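Local coordinates for protein VlsE1 (Borreliella burgdorferi, PDB 1L8W) that is a variable lipoprotein antigen of the Lyme disease spirochaete's outer surface that probably helps the bacterium evade the host immune response by antigenic switching, at residues D79-P84 with E113-L118; A180-E185 with K268-A273; G195-A200 with K286-D291; T229-A234 with N246-A251. All coordinates share one frame; numbering follows the deposited sequence.

Interaction 1 of 4, residues D79-P84 with E113-L118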
loop_
_atom_site.group_PDB
_atom_site.type_symbol
_atom_site.label_atom_id
_atom_site.label_comp_id
_atom_site.label_asym_id
_atom_site.label_seq_id
_atom_site.Cartn_x
_atom_site.Cartn_y
_atom_site.Cartn_z
ATOM N N ASP A 79 -25.982 -4.844 -12.737
ATOM C CA ASP A 79 -26.712 -6.106 -12.666
ATOM C C ASP A 79 -27.632 -6.162 -11.453
ATOM O O ASP A 79 -28.659 -6.826 -11.472
ATOM C CB ASP A 79 -25.742 -7.292 -12.644
ATOM C CG ASP A 79 -24.817 -7.316 -13.855
ATOM O OD1 ASP A 79 -25.190 -6.745 -14.907
ATOM O OD2 ASP A 79 -23.722 -7.915 -13.757
ATOM N N LEU A 80 -27.268 -5.446 -10.401
ATOM C CA LEU A 80 -28.077 -5.427 -9.195
ATOM C C LEU A 80 -29.328 -4.579 -9.402
ATOM O O LEU A 80 -30.433 -4.982 -9.042
ATOM C CB LEU A 80 -27.263 -4.859 -8.037
ATOM C CG LEU A 80 -27.964 -4.874 -6.687
ATOM C CD1 LEU A 80 -28.186 -6.316 -6.269
ATOM C CD2 LEU A 80 -27.131 -4.135 -5.657
ATOM N N ASN A 81 -29.143 -3.399 -9.983
ATOM C CA ASN A 81 -30.249 -2.486 -10.237
ATOM C C ASN A 81 -31.056 -2.879 -11.461
ATOM O O ASN A 81 -31.856 -2.088 -11.961
ATOM C CB ASN A 81 -29.724 -1.069 -10.429
ATOM C CG ASN A 81 -29.048 -0.534 -9.196
ATOM O OD1 ASN A 81 -29.665 -0.421 -8.134
ATOM N ND2 ASN A 81 -27.770 -0.198 -9.323
ATOM N N SER A 82 -30.842 -4.093 -11.953
ATOM C CA SER A 82 -31.567 -4.556 -13.123
ATOM C C SER A 82 -32.199 -5.912 -12.851
ATOM O O SER A 82 -32.100 -6.834 -13.660
ATOM C CB SER A 82 -30.624 -4.641 -14.323
ATOM O OG SER A 82 -29.553 -5.523 -14.057
ATOM N N LEU A 83 -32.848 -6.025 -11.697
ATOM C CA LEU A 83 -33.514 -7.263 -11.306
ATOM C C LEU A 83 -35.029 -7.140 -11.497
ATOM O O LEU A 83 -35.675 -8.065 -11.997
ATOM C CB LEU A 83 -33.195 -7.601 -9.843
ATOM C CG LEU A 83 -31.726 -7.822 -9.462
ATOM C CD1 LEU A 83 -31.607 -7.980 -7.952
ATOM C CD2 LEU A 83 -31.178 -9.052 -10.173
ATOM N N PRO A 84 -35.615 -5.993 -11.093
ATOM C CA PRO A 84 -37.058 -5.750 -11.223
ATOM C C PRO A 84 -37.516 -5.537 -12.669
ATOM O O PRO A 84 -36.681 -5.695 -13.586
ATOM C CB PRO A 84 -37.278 -4.501 -10.370
ATOM C CG PRO A 84 -36.174 -4.586 -9.349
ATOM C CD PRO A 84 -35.009 -4.981 -10.212
ATOM N N GLU A 113 -29.473 -0.253 -0.232
ATOM C CA GLU A 113 -28.331 -0.263 0.674
ATOM C C GLU A 113 -27.077 -0.867 0.037
ATOM O O GLU A 113 -25.975 -0.344 0.201
ATOM C CB GLU A 113 -28.687 -1.029 1.952
ATOM C CG GLU A 113 -29.285 -2.401 1.704
ATOM C CD GLU A 113 -29.475 -3.199 2.984
ATOM O OE1 GLU A 113 -30.134 -2.687 3.914
ATOM O OE2 GLU A 113 -28.965 -4.341 3.057
ATOM N N VAL A 114 -27.249 -1.970 -0.680
ATOM C CA VAL A 114 -26.136 -2.633 -1.339
ATOM C C VAL A 114 -25.633 -1.749 -2.476
ATOM O O VAL A 114 -24.431 -1.685 -2.747
ATOM C CB VAL A 114 -26.569 -4.008 -1.895
ATOM C CG1 VAL A 114 -25.442 -4.642 -2.685
ATOM C CG2 VAL A 114 -26.970 -4.912 -0.750
ATOM N N SER A 115 -26.562 -1.060 -3.132
ATOM C CA SER A 115 -26.222 -0.171 -4.235
ATOM C C SER A 115 -25.386 0.998 -3.722
ATOM O O SER A 115 -24.404 1.392 -4.347
ATOM C CB SER A 115 -27.500 0.355 -4.900
ATOM O OG SER A 115 -27.202 1.271 -5.945
ATOM N N GLU A 116 -25.780 1.543 -2.576
ATOM C CA GLU A 116 -25.074 2.672 -1.981
ATOM C C GLU A 116 -23.673 2.220 -1.591
ATOM O O GLU A 116 -22.701 2.968 -1.725
ATOM C CB GLU A 116 -25.822 3.162 -0.739
ATOM C CG GLU A 116 -25.777 4.669 -0.516
ATOM C CD GLU A 116 -27.111 5.345 -0.824
ATOM O OE1 GLU A 116 -28.142 4.897 -0.277
ATOM O OE2 GLU A 116 -27.128 6.326 -1.602
ATOM N N LEU A 117 -23.591 0.986 -1.101
ATOM C CA LEU A 117 -22.331 0.387 -0.689
ATOM C C LEU A 117 -21.439 0.346 -1.928
ATOM O O LEU A 117 -20.313 0.847 -1.909
ATOM C CB LEU A 117 -22.588 -1.030 -0.148
ATOM C CG LEU A 117 -21.525 -1.855 0.595
ATOM C CD1 LEU A 117 -21.227 -3.112 -0.193
ATOM C CD2 LEU A 117 -20.260 -1.042 0.843
ATOM N N LEU A 118 -21.957 -0.231 -3.011
ATOM C CA LEU A 118 -21.206 -0.314 -4.259
ATOM C C LEU A 118 -20.724 1.065 -4.706
ATOM O O LEU A 118 -19.589 1.212 -5.157
ATOM C CB LEU A 118 -22.065 -0.954 -5.352
ATOM C CG LEU A 118 -22.339 -2.450 -5.160
ATOM C CD1 LEU A 118 -23.464 -2.903 -6.080
ATOM C CD2 LEU A 118 -21.067 -3.241 -5.427
#

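Interaction 2 of 4, residues A180-E185 with K268-A273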
loop_
_atom_site.group_PDB
_atom_site.type_symbol
_atom_site.label_atom_id
_atom_site.label_comp_id
_atom_site.label_asym_id
_atom_site.label_seq_id
_atom_site.Cartn_x
_atom_site.Cartn_y
_atom_site.Cartn_z
ATOM N N ALA A 180 -1.888 -9.114 18.465
ATOM C CA ALA A 180 -0.623 -9.816 18.316
ATOM C C ALA A 180 0.517 -8.848 18.603
ATOM O O ALA A 180 0.371 -7.637 18.426
ATOM C CB ALA A 180 -0.495 -10.370 16.905
ATOM N N ALA A 181 1.648 -9.381 19.052
ATOM C CA ALA A 181 2.810 -8.549 19.352
ATOM C C ALA A 181 3.266 -7.821 18.086
ATOM O O ALA A 181 3.747 -8.445 17.139
ATOM C CB ALA A 181 3.948 -9.411 19.915
ATOM N N ALA A 182 3.101 -6.500 18.078
ATOM C CA ALA A 182 3.483 -5.673 16.935
ATOM C C ALA A 182 4.811 -4.961 17.168
ATOM O O ALA A 182 5.250 -4.172 16.330
ATOM C CB ALA A 182 2.392 -4.645 16.647
ATOM N N LYS A 183 5.446 -5.239 18.305
ATOM C CA LYS A 183 6.718 -4.611 18.643
ATOM C C LYS A 183 7.945 -5.439 18.286
ATOM O O LYS A 183 7.889 -6.668 18.190
ATOM C CB LYS A 183 6.753 -4.249 20.129
ATOM C CG LYS A 183 6.210 -2.856 20.421
ATOM C CD LYS A 183 7.120 -1.782 19.828
ATOM C CE LYS A 183 6.586 -0.379 20.092
ATOM N NZ LYS A 183 7.523 0.681 19.626
ATOM N N GLY A 184 9.058 -4.740 18.098
ATOM C CA GLY A 184 10.302 -5.383 17.735
ATOM C C GLY A 184 10.963 -4.510 16.692
ATOM O O GLY A 184 10.623 -4.584 15.514
ATOM N N GLU A 185 11.900 -3.678 17.129
ATOM C CA GLU A 185 12.600 -2.759 16.242
ATOM C C GLU A 185 13.702 -3.442 15.437
ATOM O O GLU A 185 14.618 -2.786 14.940
ATOM C CB GLU A 185 13.198 -1.610 17.063
ATOM C CG GLU A 185 14.335 -2.042 17.987
ATOM C CD GLU A 185 14.740 -0.969 18.982
ATOM O OE1 GLU A 185 15.203 0.112 18.557
ATOM O OE2 GLU A 185 14.593 -1.214 20.197
ATOM N N LYS A 268 8.357 -0.432 14.136
ATOM C CA LYS A 268 7.520 -1.626 14.146
ATOM C C LYS A 268 7.335 -2.154 12.722
ATOM O O LYS A 268 7.279 -1.385 11.762
ATOM C CB LYS A 268 6.169 -1.307 14.776
ATOM C CG LYS A 268 6.224 -1.187 16.282
ATOM C CD LYS A 268 4.893 -0.747 16.854
ATOM C CE LYS A 268 4.745 0.759 16.795
ATOM N NZ LYS A 268 4.900 1.289 15.418
ATOM N N ASP A 269 7.230 -3.472 12.607
ATOM C CA ASP A 269 7.092 -4.152 11.323
ATOM C C ASP A 269 5.904 -3.800 10.438
ATOM O O ASP A 269 6.039 -3.765 9.219
ATOM C CB ASP A 269 7.110 -5.666 11.540
ATOM C CG ASP A 269 8.442 -6.160 12.075
ATOM O OD1 ASP A 269 9.488 -5.790 11.497
ATOM O OD2 ASP A 269 8.439 -6.922 13.068
ATOM N N ASP A 270 4.740 -3.561 11.022
ATOM C CA ASP A 270 3.589 -3.234 10.196
ATOM C C ASP A 270 3.661 -1.800 9.653
ATOM O O ASP A 270 3.143 -1.522 8.569
ATOM C CB ASP A 270 2.286 -3.494 10.964
ATOM C CG ASP A 270 2.224 -2.760 12.285
ATOM O OD1 ASP A 270 3.277 -2.258 12.744
ATOM O OD2 ASP A 270 1.113 -2.698 12.867
ATOM N N GLN A 271 4.331 -0.912 10.390
ATOM C CA GLN A 271 4.516 0.484 9.991
ATOM C C GLN A 271 5.584 0.572 8.902
ATOM O O GLN A 271 5.448 1.312 7.919
ATOM C CB GLN A 271 4.962 1.322 11.183
ATOM C CG GLN A 271 4.031 1.251 12.387
ATOM C CD GLN A 271 2.631 1.713 12.060
ATOM O OE1 GLN A 271 2.438 2.779 11.478
ATOM N NE2 GLN A 271 1.641 0.918 12.439
ATOM N N ILE A 272 6.660 -0.181 9.092
ATOM C CA ILE A 272 7.736 -0.219 8.116
ATOM C C ILE A 272 7.188 -0.804 6.811
ATOM O O ILE A 272 7.374 -0.229 5.742
ATOM C CB ILE A 272 8.892 -1.092 8.613
ATOM C CG1 ILE A 272 9.485 -0.465 9.875
ATOM C CG2 ILE A 272 9.922 -1.265 7.515
ATOM C CD1 ILE A 272 10.548 -1.294 10.542
ATOM N N ALA A 273 6.515 -1.946 6.915
ATOM C CA ALA A 273 5.927 -2.614 5.755
ATOM C C ALA A 273 4.936 -1.694 5.025
ATOM O O ALA A 273 4.780 -1.780 3.798
ATOM C CB ALA A 273 5.236 -3.895 6.190
HETATM O O HOH W 1 8.113 -5.078 15.040
#

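Interaction 3 of 4, residues G195-A200 with K286-D291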
loop_
_atom_site.group_PDB
_atom_site.type_symbol
_atom_site.label_atom_id
_atom_site.label_comp_id
_atom_site.label_asym_id
_atom_site.label_seq_id
_atom_site.Cartn_x
_atom_site.Cartn_y
_atom_site.Cartn_z
ATOM N N GLY A 195 16.526 7.124 2.330
ATOM C CA GLY A 195 17.373 8.301 2.294
ATOM C C GLY A 195 17.992 8.554 0.935
ATOM O O GLY A 195 17.490 8.082 -0.080
ATOM N N LYS A 196 19.090 9.301 0.916
ATOM C CA LYS A 196 19.769 9.607 -0.335
ATOM C C LYS A 196 20.570 8.408 -0.813
ATOM O O LYS A 196 20.708 7.414 -0.100
ATOM C CB LYS A 196 20.683 10.822 -0.160
ATOM C CG LYS A 196 21.715 10.668 0.924
ATOM C CD LYS A 196 22.372 11.998 1.261
ATOM C CE LYS A 196 21.359 12.983 1.831
ATOM N NZ LYS A 196 22.000 14.261 2.254
ATOM N N ALA A 197 21.082 8.503 -2.032
ATOM C CA ALA A 197 21.860 7.421 -2.624
ATOM C C ALA A 197 23.279 7.881 -2.897
ATOM O O ALA A 197 23.623 9.040 -2.664
ATOM C CB ALA A 197 21.207 6.960 -3.923
ATOM N N GLY A 198 24.098 6.959 -3.388
ATOM C CA GLY A 198 25.476 7.277 -3.706
ATOM C C GLY A 198 26.392 7.444 -2.511
ATOM O O GLY A 198 26.374 6.645 -1.576
ATOM N N ALA A 199 27.192 8.505 -2.558
ATOM C CA ALA A 199 28.167 8.835 -1.524
ATOM C C ALA A 199 27.727 8.645 -0.071
ATOM O O ALA A 199 27.884 7.567 0.496
ATOM C CB ALA A 199 28.656 10.267 -1.731
ATOM N N ALA A 200 27.189 9.697 0.533
ATOM C CA ALA A 200 26.765 9.638 1.930
ATOM C C ALA A 200 25.451 8.889 2.153
ATOM O O ALA A 200 24.613 9.317 2.958
ATOM C CB ALA A 200 26.661 11.052 2.494
ATOM N N LYS A 286 11.127 5.739 -4.761
ATOM C CA LYS A 286 12.215 4.819 -5.090
ATOM C C LYS A 286 13.052 4.466 -3.861
ATOM O O LYS A 286 12.997 5.149 -2.846
ATOM C CB LYS A 286 13.119 5.448 -6.147
ATOM C CG LYS A 286 12.369 5.967 -7.353
ATOM C CD LYS A 286 13.288 6.765 -8.262
ATOM C CE LYS A 286 12.558 7.240 -9.510
ATOM N NZ LYS A 286 13.469 8.021 -10.391
ATOM N N PHE A 287 13.840 3.401 -3.968
ATOM C CA PHE A 287 14.680 2.953 -2.863
ATOM C C PHE A 287 16.155 3.168 -3.176
ATOM O O PHE A 287 16.661 2.719 -4.211
ATOM C CB PHE A 287 14.373 1.487 -2.575
ATOM C CG PHE A 287 12.925 1.245 -2.261
ATOM C CD1 PHE A 287 12.436 1.446 -0.972
ATOM C CD2 PHE A 287 12.034 0.903 -3.271
ATOM C CE1 PHE A 287 11.080 1.320 -0.695
ATOM C CE2 PHE A 287 10.669 0.774 -3.005
ATOM C CZ PHE A 287 10.190 0.986 -1.716
ATOM N N ALA A 288 16.839 3.867 -2.275
ATOM C CA ALA A 288 18.245 4.191 -2.471
ATOM C C ALA A 288 19.269 3.353 -1.691
ATOM O O ALA A 288 19.053 2.973 -0.535
ATOM C CB ALA A 288 18.455 5.673 -2.181
ATOM N N VAL A 289 20.390 3.082 -2.349
ATOM C CA VAL A 289 21.479 2.311 -1.764
ATOM C C VAL A 289 22.811 3.015 -2.078
ATOM O O VAL A 289 22.870 3.886 -2.957
ATOM C CB VAL A 289 21.521 0.877 -2.352
ATOM C CG1 VAL A 289 20.227 0.133 -2.036
ATOM C CG2 VAL A 289 21.737 0.940 -3.858
ATOM N N LYS A 290 23.865 2.641 -1.348
ATOM C CA LYS A 290 25.203 3.204 -1.552
ATOM C C LYS A 290 25.725 2.646 -2.872
ATOM O O LYS A 290 25.230 1.624 -3.346
ATOM C CB LYS A 290 26.157 2.761 -0.431
ATOM C CG LYS A 290 25.665 3.043 0.980
ATOM C CD LYS A 290 26.493 2.320 2.055
ATOM C CE LYS A 290 27.911 2.868 2.208
ATOM N NZ LYS A 290 28.867 2.432 1.145
ATOM N N ASP A 291 26.715 3.305 -3.468
ATOM C CA ASP A 291 27.283 2.805 -4.716
ATOM C C ASP A 291 28.037 1.519 -4.392
ATOM O O ASP A 291 28.650 1.398 -3.328
ATOM C CB ASP A 291 28.228 3.834 -5.344
ATOM C CG ASP A 291 28.693 4.879 -4.357
ATOM O OD1 ASP A 291 29.241 4.507 -3.295
ATOM O OD2 ASP A 291 28.509 6.079 -4.653
#

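Interaction 4 of 4, residues T229-A234 with N246-A251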
loop_
_atom_site.group_PDB
_atom_site.type_symbol
_atom_site.label_atom_id
_atom_site.label_comp_id
_atom_site.label_asym_id
_atom_site.label_seq_id
_atom_site.Cartn_x
_atom_site.Cartn_y
_atom_site.Cartn_z
ATOM N N THR A 229 -4.765 3.833 9.312
ATOM C CA THR A 229 -4.506 4.675 10.481
ATOM C C THR A 229 -3.653 5.866 10.080
ATOM O O THR A 229 -3.900 6.998 10.494
ATOM C CB THR A 229 -3.747 3.886 11.581
ATOM O OG1 THR A 229 -4.511 2.735 11.956
ATOM C CG2 THR A 229 -3.511 4.746 12.812
ATOM N N ALA A 230 -2.637 5.600 9.271
ATOM C CA ALA A 230 -1.740 6.641 8.810
ATOM C C ALA A 230 -2.500 7.762 8.107
ATOM O O ALA A 230 -2.223 8.935 8.334
ATOM C CB ALA A 230 -0.708 6.047 7.880
ATOM N N ALA A 231 -3.455 7.395 7.259
ATOM C CA ALA A 231 -4.245 8.370 6.512
ATOM C C ALA A 231 -4.971 9.345 7.430
ATOM O O ALA A 231 -5.361 10.433 7.008
ATOM C CB ALA A 231 -5.257 7.650 5.616
ATOM N N ASP A 232 -5.151 8.953 8.687
ATOM C CA ASP A 232 -5.838 9.797 9.653
ATOM C C ASP A 232 -4.891 10.676 10.466
ATOM O O ASP A 232 -5.336 11.541 11.214
ATOM C CB ASP A 232 -6.697 8.934 10.577
ATOM C CG ASP A 232 -7.954 8.426 9.891
ATOM O OD1 ASP A 232 -8.851 9.254 9.627
ATOM O OD2 ASP A 232 -8.044 7.210 9.597
ATOM N N ALA A 233 -3.589 10.463 10.313
ATOM C CA ALA A 233 -2.603 11.266 11.031
ATOM C C ALA A 233 -2.713 12.718 10.574
ATOM O O ALA A 233 -3.341 13.015 9.557
ATOM C CB ALA A 233 -1.193 10.736 10.765
ATOM N N ALA A 234 -2.099 13.624 11.322
ATOM C CA ALA A 234 -2.145 15.037 10.980
ATOM C C ALA A 234 -0.838 15.484 10.350
ATOM O O ALA A 234 -0.820 16.406 9.531
ATOM C CB ALA A 234 -2.434 15.862 12.221
ATOM N N ASN A 246 4.742 8.280 11.124
ATOM C CA ASN A 246 3.693 7.484 10.498
ATOM C C ASN A 246 4.190 7.006 9.133
ATOM O O ASN A 246 5.057 7.635 8.531
ATOM C CB ASN A 246 2.401 8.307 10.372
ATOM C CG ASN A 246 2.559 9.520 9.464
ATOM O OD1 ASN A 246 2.667 9.387 8.244
ATOM N ND2 ASN A 246 2.571 10.708 10.058
ATOM N N PRO A 247 3.657 5.881 8.626
ATOM C CA PRO A 247 4.126 5.399 7.321
ATOM C C PRO A 247 3.986 6.361 6.122
ATOM O O PRO A 247 4.779 6.289 5.171
ATOM C CB PRO A 247 3.369 4.074 7.142
ATOM C CG PRO A 247 2.171 4.211 8.006
ATOM C CD PRO A 247 2.661 4.966 9.210
ATOM N N ILE A 248 2.999 7.259 6.164
ATOM C CA ILE A 248 2.809 8.232 5.085
ATOM C C ILE A 248 3.969 9.236 5.070
ATOM O O ILE A 248 4.543 9.523 4.018
ATOM C CB ILE A 248 1.454 8.986 5.234
ATOM C CG1 ILE A 248 0.294 8.019 4.967
ATOM C CG2 ILE A 248 1.384 10.175 4.273
ATOM C CD1 ILE A 248 -1.072 8.648 5.105
ATOM N N ALA A 249 4.331 9.748 6.239
ATOM C CA ALA A 249 5.429 10.701 6.346
ATOM C C ALA A 249 6.762 10.050 5.977
ATOM O O ALA A 249 7.659 10.701 5.420
ATOM C CB ALA A 249 5.499 11.248 7.762
ATOM N N ALA A 250 6.890 8.765 6.297
ATOM C CA ALA A 250 8.116 8.026 6.007
ATOM C C ALA A 250 8.226 7.717 4.523
ATOM O O ALA A 250 9.311 7.825 3.950
ATOM C CB ALA A 250 8.168 6.719 6.833
ATOM N N ALA A 251 7.109 7.338 3.905
ATOM C CA ALA A 251 7.081 7.010 2.474
ATOM C C ALA A 251 7.421 8.212 1.574
ATOM O O ALA A 251 8.184 8.078 0.623
ATOM C CB ALA A 251 5.712 6.434 2.093
#

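Interaction 1 of 4, residues D79-P84 with E113-L118
L80 reaches from the last turn of helix 59-80 onto one face of helix 106-131, and its CD2 methyl does all the touching. CG stands anti to the backbone N (chi1 -176°), which sends the branch across to V114 and L118. CD2 lies 3.5 Å from V114 CG1, tighter than usual for two carbons. The two side chains cross at about a right angle, so they meet methyl to methyl and not along their lengths. The same CD2 sits 3.9 Å from L118 CD1, one helical turn on from V114. L328, V324 and V331 of helix 294-333 also touch these apolar residues, so the contact is part of a packed core between three helices.

The other side is looser. N81 has just left helical geometry, and its exposed amide comes alongside the hydroxyl of S115. N81 OD1 is 3.7 Å from S115 OG, and N81 ND2 lies at the same distance from that OG. No hydrogen bond links the two segments.

The chemistry is therefore that of an apolar contact with a polar, more open side. The end of helix 59-80 meets helix 106-131 by burying methyl groups, without directional polar bonds between the segments.

Interaction 2 of 4, residues A180-E185 with K268-A273
K268 and K183 supply the apolar part of this contact, through the methylenes of their chains. The chains pass each other at a slant. K183 leads away from helix 269-281 at its start, but a bend at chi2 (-67°) turns its outer part back. K183 CE then lies 3.7 Å from K268 CD. The two NZ atoms stay 5.0 Å apart, and each has a carbonyl partner: K268 NZ bonds to E265 O and M266 O, K183 NZ weakly to D264 O.

Backbone oxygen against side-chain carbon is the second kind of contact. A182 O is 3.1 Å from K268 CG, and CB and CD of K268 are also close to this oxygen.

One water makes the polar link. It accepts from D269 N at 3.0 Å and lies 2.6 Å from G184 O, to which its geometry suits donation. A182 O, 3.3 Å from the water, is another possible acceptor. No direct hydrogen bond joins the two segments. D269 OD1 is held by N187 ND2, further along the same loop.

K268 occupies the N-cap position of helix 269-281, and the water meets the N-H of the first helical residue. This is a helix N-terminus bridged by one water to a surface loop that lies between helices 153-170 and 205-216.

Interaction 3 of 4, residues G195-A200 with K286-D291
G195-A199 and A288-D291 run in nearly the same direction, their end-to-end lines 12° apart, closest at A197 with A288 and G198 with K290. An irregular loop here lies along the edge of a two-stranded parallel sheet. Strand 287-288 pairs with strand 141-142 in that sheet, and the loop 195-200 comes alongside without being a regular strand. The backbones are close: the CA atoms of G198 and K290 are 4.6 Å apart. One weak backbone hydrogen bond crosses the gap, from G198 N to V289 O at 3.3 Å, with an N-H...O angle of 157°. G198 has a positive phi (74°), a conformation easier for a residue without a side chain. The loop is also tied to segment 286-291 by backbone bonds of A288 with L193 and K290 with G203, which lie just before and after 195-200.

The side chains at the centre are small. The A288 methyl points at the loop and packs against its backbone carbonyls. A288 CB meets A197 CB at 3.5 Å and also touches the carbonyl oxygens of G195 and K196. A197 CB reaches the V289 carbonyl as well. F287 points away from the loop and places the strand on I301 and A305 of helix 294-333.

The outer end is polar and more exposed. K290 sends its chain away, but its backbone lies against the G198 carbonyl. D291 brings its carboxylate against the backbone of G198. Its OD2 rests 3.3 Å from G198 C and 3.4 Å from G198 CA.

Interaction 4 of 4, residues T229-A234 with N246-A251
A230 points its methyl at the start of helix 247-252, where P247 and I248 receive it. The proline ring meets the methyl through CG. A230 CB to P247 CG is 3.4 Å, tighter than usual for carbon. I248 meets A230 from a second direction, with its CG1 3.7 Å from A230 CB. The I248 chain is extended beyond CG1 (chi2 179°), which carries CD1 past the methyl to the backbone. CD1 lies 3.4 Å from A230 O and equally close to A231 N. V156 and A160 of helix 153-170 also touch I248.

A type I turn from A230 to A233 brings A233 back towards N246. Here a methyl faces an amide, with A233 CB 3.8 Å from N246 ND2. The amide is held by other bonds. N246 OD1 accepts from A249 N at 2.6 Å, with an N-H...O angle of 161°. The donor is tilted 33° from the carbonyl plane. ND2 bonds to E235 O.

N246 is thus the N-cap of helix 247-252, and the amide uses both its ends on polar partners. Across the contact itself only packing operates. Buried methyl, ring and isoleucine carbons join the end of helix 220-230 to the capped start of the next helix.

From the N terminus, interaction 1 comes first. It closes a loop between helices 59-80 and 106-131, part of which is not modelled, and is complete before the others begin. Interactions 2 and 3 follow and cross: 180-185 and 195-200 share one long loop, and their partners, helix 269-281 and strand 287-288, are consecutive in the chain. Interaction 4 joins helices 220-230 and 247-252 within the span of both. It touches interaction 2 where Q271 OE1 packs on P247 CD. Interactions 1 and 3 lie on opposite sides of the chain's centre, their own centres about 51 Å apart. Helix 294-333 contacts residues of both.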